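Local coordinates for cerato-platanin-like protein (Moniliophthora perniciosa, PDB 3SUL) that is of unknown function but belongs to the cerato-platanins, a secreted family built on the double-psi beta barrel, at residues 42-47 with 76-81; 62-67 with 112-117. One frame throughout, in Å; residues are numbered along the deposited sequence.

In the fold
Both contacts lie in one mixed sheet of the double-psi beta barrel and meet at the neighbouring strands 63-68 and 73-80. Val77 and Tyr64 share a backbone hydrogen bond, as do Gly79 and Thr62. The contact centres are about 10 Å apart. Contact 1 is buried, its centre about 4 Å from that of the chain. It joins parallel strands and packs valine branches against glycine backbone. The centre of contact 2 is about 9 Å from that of the chain, and the contact is partly buried. Its strands are antiparallel, and Tyr64 and Ile66 are buried while Thr113 and Leu114 are exposed. It adds a CH-pi contact of Leu114 on the Tyr64 ring and the disulfide sulfur of Cys63.

Contact 1: 42-47 with 76-81; sequences VPSYVG and HVVGVD
Chi1 of Ser44 (-177°) puts OG opposite the backbone N, where it meets the CG2 branch of Val78 at 3.6 Å; that branch stands beside the backbone N of Val78. The same rotation lets Ser44 OG donate to Tyr45 O at 2.9 Å. Val78 N donates to that carbonyl as well, at 2.8 Å, so two bonds grip the Tyr45 O atom. Farther along, Gly47 N donates to Val78 O at 2.9 Å. Val80 N then donates to Gly47 O at 2.7 Å. Asp81 N adds a weak bond to Gly47 O where the chain turns a corner. These bonds join strands 45-49 and 73-80, a parallel pair of the double-psi beta barrel on which the cerato-platanin fold is built. On the face of Val46 and Val78, Val46 CG1 lies 4.1 Å from Val78 CB. Val80 points across to the other strand, its CG1 4.0 Å from Val46 CB, and Phe19 touches Val80 from a loop. On the other face Val77 CG1 lies 3.7 Å from Gly47 N, and Val77 CG2 touches Tyr45 CB. The edge of the Tyr45 ring comes near His76 O. Its hydroxyl is hydrogen-bonded to Asp96 of helix 91-98, and Ala93 of that helix touches the Tyr45 side chain. A water accepts from Tyr45 N and donates to His76 O, bridging the strands before the direct bonds begin.

Contact 2: 62-67 with 112-117; sequences TCYQIT and ATLVDK
Tyr64 and Leu114 face each other as a non-hydrogen-bonded pair of an antiparallel ladder. Tyr64 CB starts close to the backbone, 4.1 Å from Thr113 O. Next, Tyr64 CD1 passes 4.0 Å from Leu114 CA. Tyr64 CE1 and CZ lie beneath the Leu114 CD1 methyl, which sits over one ring face, 4.2 Å from the centroid, in a CH-pi contact. The Leu114 torsions put it there: chi1 of 179° carries CG away from the backbone N, and chi2 of 72° folds CD1 toward the tyrosine. Thr62 CB touches the same methyl at 3.7 Å. At the tip, Tyr64 OH lies 4.1 Å from Leu114 CD1 and is hydrogen-bonded to Thr51 OG1. The ring also meets Phe87 edge-to-face. Toward Thr67, Ile66 CG1 packs against Ala112 CB, and Phe87 of strand 87-89 touches both residues. On the face opposite Tyr64, Val115 splits its branches: CG2 lies 3.5 Å from Cys63 SG, and CG1 lies against Gln65 CB. The strands 63-68 and 107-115 of the barrel sheet are joined by Gln65 N to Thr113 O (2.7 Å), Thr113 N to Gln65 O, and Val115 N to Cys63 O (2.9 Å). Beyond these, a water links Cys63 N and Val115 O. Cys63 SG is bonded to Cys120 in a disulfide. Strand 63-68 is thus tied to the C-terminal end by hydrogen bonds and a covalent link as well as by apolar packing, consistent with a partly open contact in which Leu114 packs on Tyr64 yet stays exposed.

Contact 1: 42-47 with 76-81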
ATOM      1  N   VAL A  42      -2.785 -11.140  -0.291  1.00 13.51           N
ATOM      2  CA  VAL A  42      -3.022 -10.275   0.878  1.00 11.94           C
ATOM      3  C   VAL A  42      -4.413  -9.738   0.740  1.00 11.43           C
ATOM      4  O   VAL A  42      -4.720  -9.140  -0.286  1.00 12.33           O
ATOM      5  CB  VAL A  42      -2.028  -9.113   0.936  1.00 12.79           C
ATOM      6  CG1 VAL A  42      -2.296  -8.193   2.135  1.00 11.60           C
ATOM      7  CG2 VAL A  42      -0.630  -9.628   0.899  1.00 14.43           C
ATOM      8  N   PRO A  43      -5.183  -9.784   1.830  1.00 12.12           N
ATOM      9  CA  PRO A  43      -6.585  -9.386   1.779  1.00 12.77           C
ATOM     10  C   PRO A  43      -6.769  -7.879   1.994  1.00 12.35           C
ATOM     11  O   PRO A  43      -7.562  -7.406   2.801  1.00 13.24           O
ATOM     12  CB  PRO A  43      -7.209 -10.282   2.831  1.00 12.17           C
ATOM     13  CG  PRO A  43      -6.135 -10.386   3.896  1.00 14.03           C
ATOM     14  CD  PRO A  43      -4.892 -10.544   3.034  1.00 12.30           C
ATOM     15  N   SER A  44      -5.931  -7.129   1.287  1.00 13.17           N
ATOM     16  CA  SER A  44      -5.905  -5.720   1.420  1.00 13.79           C
ATOM     17  C   SER A  44      -5.255  -5.193   0.183  1.00 14.22           C
ATOM     18  O   SER A  44      -4.461  -5.873  -0.461  1.00 15.52           O
ATOM     19  CB  SER A  44      -5.042  -5.341   2.632  1.00 14.52           C
ATOM     20  OG  SER A  44      -5.056  -3.964   2.831  1.00 13.49           O
ATOM     21  N   TYR A  45      -5.467  -3.918  -0.095  1.00 15.29           N
ATOM     22  CA  TYR A  45      -4.630  -3.239  -1.021  1.00 15.05           C
ATOM     23  C   TYR A  45      -3.243  -3.262  -0.420  1.00 16.76           C
ATOM     24  O   TYR A  45      -3.054  -3.208   0.802  1.00 16.58           O
ATOM     25  CB  TYR A  45      -5.022  -1.760  -1.171  1.00 16.66           C
ATOM     26  CG  TYR A  45      -6.401  -1.525  -1.721  1.00 19.48           C
ATOM     27  CD1 TYR A  45      -6.750  -2.008  -2.987  1.00 21.36           C
ATOM     28  CD2 TYR A  45      -7.324  -0.744  -1.034  1.00 18.55           C
ATOM     29  CE1 TYR A  45      -8.025  -1.783  -3.507  1.00 20.04           C
ATOM     30  CE2 TYR A  45      -8.631  -0.514  -1.542  1.00 18.66           C
ATOM     31  CZ  TYR A  45      -8.936  -1.038  -2.816  1.00 20.43           C
ATOM     32  OH  TYR A  45     -10.164  -0.774  -3.338  1.00 23.09           O
ATOM     33  N   VAL A  46      -2.281  -3.320  -1.302  1.00 15.50           N
ATOM     34  CA  VAL A  46      -0.865  -3.220  -0.942  1.00 15.27           C
ATOM     35  C   VAL A  46      -0.222  -2.098  -1.712  1.00 17.06           C
ATOM     36  O   VAL A  46      -0.660  -1.685  -2.793  1.00 19.24           O
ATOM     37  CB  VAL A  46      -0.073  -4.504  -1.214  1.00 16.49           C
ATOM     38  CG1 VAL A  46      -0.646  -5.660  -0.400  1.00 14.87           C
ATOM     39  CG2 VAL A  46      -0.120  -4.834  -2.784  1.00 17.72           C
ATOM     40  N   GLY A  47       0.834  -1.624  -1.149  1.00 15.13           N
ATOM     41  CA  GLY A  47       1.400  -0.392  -1.646  1.00 18.96           C
ATOM     42  C   GLY A  47       2.792  -0.209  -1.153  1.00 16.55           C
ATOM     43  O   GLY A  47       3.291  -0.821  -0.167  1.00 18.02           O
ATOM     44  N   HIS A  76      -7.593   0.903   3.368  1.00 14.47           N
ATOM     45  CA  HIS A  76      -6.476   0.347   4.101  1.00 13.39           C
ATOM     46  C   HIS A  76      -5.433  -0.193   3.146  1.00 15.38           C
ATOM     47  O   HIS A  76      -5.732  -0.869   2.166  1.00 15.32           O
ATOM     48  CB  HIS A  76      -6.962  -0.710   5.044  1.00 14.49           C
ATOM     49  CG  HIS A  76      -7.776  -0.151   6.163  1.00 16.71           C
ATOM     50  ND1 HIS A  76      -9.139   0.065   6.065  1.00 17.42           N
ATOM     51  CD2 HIS A  76      -7.417   0.237   7.413  1.00 21.73           C
ATOM     52  CE1 HIS A  76      -9.575   0.564   7.215  1.00 19.55           C
ATOM     53  NE2 HIS A  76      -8.546   0.692   8.043  1.00 20.28           N
ATOM     54  N   VAL A  77      -4.204   0.172   3.378  1.00 14.17           N
ATOM     55  CA  VAL A  77      -3.099  -0.275   2.540  1.00 15.35           C
ATOM     56  C   VAL A  77      -2.046  -0.932   3.401  1.00 13.58           C
ATOM     57  O   VAL A  77      -1.667  -0.425   4.462  1.00 14.00           O
ATOM     58  CB  VAL A  77      -2.548   0.940   1.711  1.00 15.39           C
ATOM     59  CG1 VAL A  77      -1.311   0.505   0.924  1.00 18.60           C
ATOM     60  CG2 VAL A  77      -3.686   1.432   0.781  1.00 15.83           C
ATOM     61  N   VAL A  78      -1.533  -2.067   2.924  1.00 13.52           N
ATOM     62  CA  VAL A  78      -0.429  -2.745   3.604  1.00 11.67           C
ATOM     63  C   VAL A  78       0.820  -2.291   2.893  1.00 13.12           C
ATOM     64  O   VAL A  78       0.933  -2.399   1.648  1.00 14.14           O
ATOM     65  CB  VAL A  78      -0.513  -4.230   3.478  1.00 13.62           C
ATOM     66  CG1 VAL A  78       0.717  -4.904   4.165  1.00 11.33           C
ATOM     67  CG2 VAL A  78      -1.752  -4.653   4.183  1.00 11.81           C
ATOM     68  N   GLY A  79       1.733  -1.782   3.693  1.00 12.64           N
ATOM     69  CA  GLY A  79       3.036  -1.256   3.141  1.00 14.14           C
ATOM     70  C   GLY A  79       3.888  -2.487   2.827  1.00 14.12           C
ATOM     71  O   GLY A  79       4.086  -3.351   3.671  1.00 15.70           O
ATOM     72  N   VAL A  80       4.356  -2.598   1.571  1.00 14.60           N
ATOM     73  CA  VAL A  80       5.125  -3.788   1.223  1.00 16.10           C
ATOM     74  C   VAL A  80       6.347  -3.413   0.428  1.00 16.86           C
ATOM     75  O   VAL A  80       7.095  -4.288   0.055  1.00 16.04           O
ATOM     76  CB  VAL A  80       4.312  -4.782   0.381  1.00 13.98           C
ATOM     77  CG1 VAL A  80       3.050  -5.191   1.115  1.00 14.81           C
ATOM     78  CG2 VAL A  80       3.917  -4.185  -0.963  1.00 14.74           C
ATOM     79  N   ASP A  81       6.501  -2.128   0.105  1.00 17.89           N
ATOM     80  CA  ASP A  81       7.650  -1.750  -0.706  1.00 17.52           C
ATOM     81  C   ASP A  81       8.092  -0.315  -0.375  1.00 19.65           C
ATOM     82  O   ASP A  81       7.412   0.435   0.273  1.00 19.24           O
ATOM     83  CB  ASP A  81       7.375  -1.921  -2.211  1.00 17.62           C
ATOM     84  CG  ASP A  81       8.669  -2.070  -3.003  1.00 19.15           C
ATOM     85  OD1 ASP A  81       9.732  -2.203  -2.344  1.00 16.72           O
ATOM     86  OD2 ASP A  81       8.587  -2.055  -4.225  1.00 21.65           O
TER
HETATM   87  O   HOH W   1      -7.678  -2.797   1.673  1.00 15.15           O

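Contact 2: 62-67 with 112-117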
ATOM      1  N   THR A  62       3.059  -3.312   7.502  1.00 16.60           N
ATOM      2  CA  THR A  62       2.214  -2.458   8.355  1.00 15.57           C
ATOM      3  C   THR A  62       1.025  -1.990   7.580  1.00 15.62           C
ATOM      4  O   THR A  62       1.010  -1.923   6.371  1.00 15.26           O
ATOM      5  CB  THR A  62       3.004  -1.240   8.872  1.00 17.39           C
ATOM      6  OG1 THR A  62       3.747  -0.641   7.809  1.00 19.48           O
ATOM      7  CG2 THR A  62       3.878  -1.746   9.911  1.00 16.96           C
ATOM      8  N   CYS A  63       0.053  -1.568   8.327  1.00 12.67           N
ATOM      9  CA  CYS A  63      -1.260  -1.243   7.769  1.00 14.27           C
ATOM     10  C   CYS A  63      -1.568   0.275   7.944  1.00 14.55           C
ATOM     11  O   CYS A  63      -1.462   0.816   9.051  1.00 15.19           O
ATOM     12  CB  CYS A  63      -2.225  -2.106   8.481  1.00 13.95           C
ATOM     13  SG  CYS A  63      -3.971  -1.833   8.034  1.00 15.13           S
ATOM     14  N   TYR A  64      -1.985   0.901   6.869  1.00 12.79           N
ATOM     15  CA  TYR A  64      -2.279   2.324   6.927  1.00 14.74           C
ATOM     16  C   TYR A  64      -3.719   2.543   6.577  1.00 12.88           C
ATOM     17  O   TYR A  64      -4.254   1.945   5.610  1.00 14.45           O
ATOM     18  CB  TYR A  64      -1.422   3.135   5.974  1.00 16.61           C
ATOM     19  CG  TYR A  64      -0.005   2.992   6.417  1.00 22.63           C
ATOM     20  CD1 TYR A  64       0.619   3.941   7.284  1.00 28.60           C
ATOM     21  CD2 TYR A  64       0.702   1.871   6.027  1.00 29.34           C
ATOM     22  CE1 TYR A  64       1.947   3.745   7.705  1.00 28.53           C
ATOM     23  CE2 TYR A  64       1.991   1.675   6.441  1.00 30.69           C
ATOM     24  CZ  TYR A  64       2.621   2.597   7.265  1.00 31.81           C
ATOM     25  OH  TYR A  64       3.947   2.285   7.622  1.00 33.99           O
ATOM     26  N   GLN A  65      -4.366   3.339   7.407  1.00 13.25           N
ATOM     27  CA  GLN A  65      -5.703   3.717   7.054  1.00 14.83           C
ATOM     28  C   GLN A  65      -5.497   5.049   6.374  1.00 15.20           C
ATOM     29  O   GLN A  65      -4.941   5.981   6.977  1.00 17.58           O
ATOM     30  CB  GLN A  65      -6.486   3.752   8.353  1.00 15.99           C
ATOM     31  CG  GLN A  65      -7.810   4.317   8.212  1.00 19.36           C
ATOM     32  CD  GLN A  65      -8.309   4.882   9.552  1.00 22.37           C
ATOM     33  OE1 GLN A  65      -8.578   4.137  10.465  1.00 26.36           O
ATOM     34  NE2 GLN A  65      -8.367   6.207   9.666  1.00 27.92           N
ATOM     35  N   ILE A  66      -5.927   5.148   5.096  1.00 16.41           N
ATOM     36  CA  ILE A  66      -5.636   6.319   4.246  1.00 16.05           C
ATOM     37  C   ILE A  66      -6.927   6.939   3.789  1.00 17.13           C
ATOM     38  O   ILE A  66      -7.780   6.256   3.250  1.00 16.72           O
ATOM     39  CB  ILE A  66      -4.901   5.943   3.004  1.00 16.85           C
ATOM     40  CG1 ILE A  66      -3.658   5.121   3.348  1.00 17.90           C
ATOM     41  CG2 ILE A  66      -4.676   7.216   2.116  1.00 14.98           C
ATOM     42  CD1 ILE A  66      -2.765   4.788   2.146  1.00 16.82           C
ATOM     43  N   THR A  67      -7.036   8.253   3.944  1.00 17.81           N
ATOM     44  CA  THR A  67      -8.251   8.996   3.607  1.00 18.70           C
ATOM     45  C   THR A  67      -7.963  10.150   2.641  1.00 17.67           C
ATOM     46  O   THR A  67      -6.968  10.790   2.748  1.00 19.85           O
ATOM     47  CB  THR A  67      -8.956   9.520   4.899  1.00 17.97           C
ATOM     48  OG1 THR A  67      -9.160   8.441   5.827  1.00 16.33           O
ATOM     49  CG2 THR A  67     -10.254  10.271   4.551  1.00 20.36           C
ATOM     50  N   ALA A 112      -3.047   9.798   6.190  1.00 22.73           N
ATOM     51  CA  ALA A 112      -2.840   8.393   6.544  1.00 23.68           C
ATOM     52  C   ALA A 112      -2.412   8.199   7.973  1.00 25.08           C
ATOM     53  O   ALA A 112      -1.689   9.048   8.510  1.00 27.04           O
ATOM     54  CB  ALA A 112      -1.812   7.734   5.640  1.00 23.35           C
ATOM     55  N   THR A 113      -2.821   7.069   8.561  1.00 22.02           N
ATOM     56  CA  THR A 113      -2.633   6.679   9.938  1.00 21.65           C
ATOM     57  C   THR A 113      -2.279   5.230  10.038  1.00 21.20           C
ATOM     58  O   THR A 113      -2.963   4.370   9.518  1.00 21.61           O
ATOM     59  CB  THR A 113      -3.927   6.955  10.785  1.00 20.95           C
ATOM     60  OG1 THR A 113      -4.080   8.360  10.816  1.00 25.18           O
ATOM     61  CG2 THR A 113      -3.858   6.356  12.234  1.00 23.21           C
ATOM     62  N   LEU A 114      -1.187   4.951  10.741  1.00 20.31           N
ATOM     63  CA  LEU A 114      -0.807   3.589  11.025  1.00 19.24           C
ATOM     64  C   LEU A 114      -1.807   2.996  11.986  1.00 20.90           C
ATOM     65  O   LEU A 114      -2.161   3.633  12.978  1.00 22.51           O
ATOM     66  CB  LEU A 114       0.607   3.570  11.707  1.00 20.16           C
ATOM     67  CG  LEU A 114       1.135   2.198  12.084  1.00 23.42           C
ATOM     68  CD1 LEU A 114       1.491   1.517  10.814  1.00 21.40           C
ATOM     69  CD2 LEU A 114       2.435   2.317  12.977  1.00 25.00           C
ATOM     70  N   VAL A 115      -2.310   1.796  11.685  1.00 18.32           N
ATOM     71  CA  VAL A 115      -3.324   1.151  12.487  1.00 17.59           C
ATOM     72  C   VAL A 115      -2.941  -0.297  12.623  1.00 17.79           C
ATOM     73  O   VAL A 115      -2.025  -0.779  11.928  1.00 19.29           O
ATOM     74  CB  VAL A 115      -4.754   1.342  11.850  1.00 15.56           C
ATOM     75  CG1 VAL A 115      -5.068   2.843  11.707  1.00 15.80           C
ATOM     76  CG2 VAL A 115      -4.836   0.573  10.486  1.00 14.58           C
ATOM     77  N   ASP A 116      -3.607  -1.007  13.505  1.00 19.44           N
ATOM     78  CA  ASP A 116      -3.388  -2.401  13.729  1.00 20.80           C
ATOM     79  C   ASP A 116      -3.447  -3.140  12.432  1.00 21.41           C
ATOM     80  O   ASP A 116      -4.259  -2.844  11.580  1.00 19.66           O
ATOM     81  CB  ASP A 116      -4.435  -2.936  14.639  1.00 22.67           C
ATOM     82  CG  ASP A 116      -4.137  -2.624  16.086  1.00 29.77           C
ATOM     83  OD1 ASP A 116      -3.529  -1.566  16.356  1.00 36.83           O
ATOM     84  OD2 ASP A 116      -4.478  -3.475  16.945  1.00 39.12           O
ATOM     85  N   LYS A 117      -2.537  -4.080  12.297  1.00 19.64           N
ATOM     86  CA  LYS A 117      -2.456  -4.957  11.127  1.00 20.58           C
ATOM     87  C   LYS A 117      -3.828  -5.542  10.785  1.00 18.89           C
ATOM     88  O   LYS A 117      -4.090  -5.827   9.615  1.00 17.49           O
ATOM     89  CB  LYS A 117      -1.566  -6.101  11.572  1.00 21.37           C
ATOM     90  CG  LYS A 117      -0.907  -6.874  10.602  1.00 27.36           C
ATOM     91  CD  LYS A 117       0.015  -7.929  11.301  1.00 32.31           C
ATOM     92  CE  LYS A 117      -0.560  -8.788  12.463  1.00 35.39           C
ATOM     93  NZ  LYS A 117      -0.152 -10.212  12.232  1.00 38.05           N
TER
HETATM   94  O   HOH W   2       0.237  -1.731  11.091  1.00 21.10           O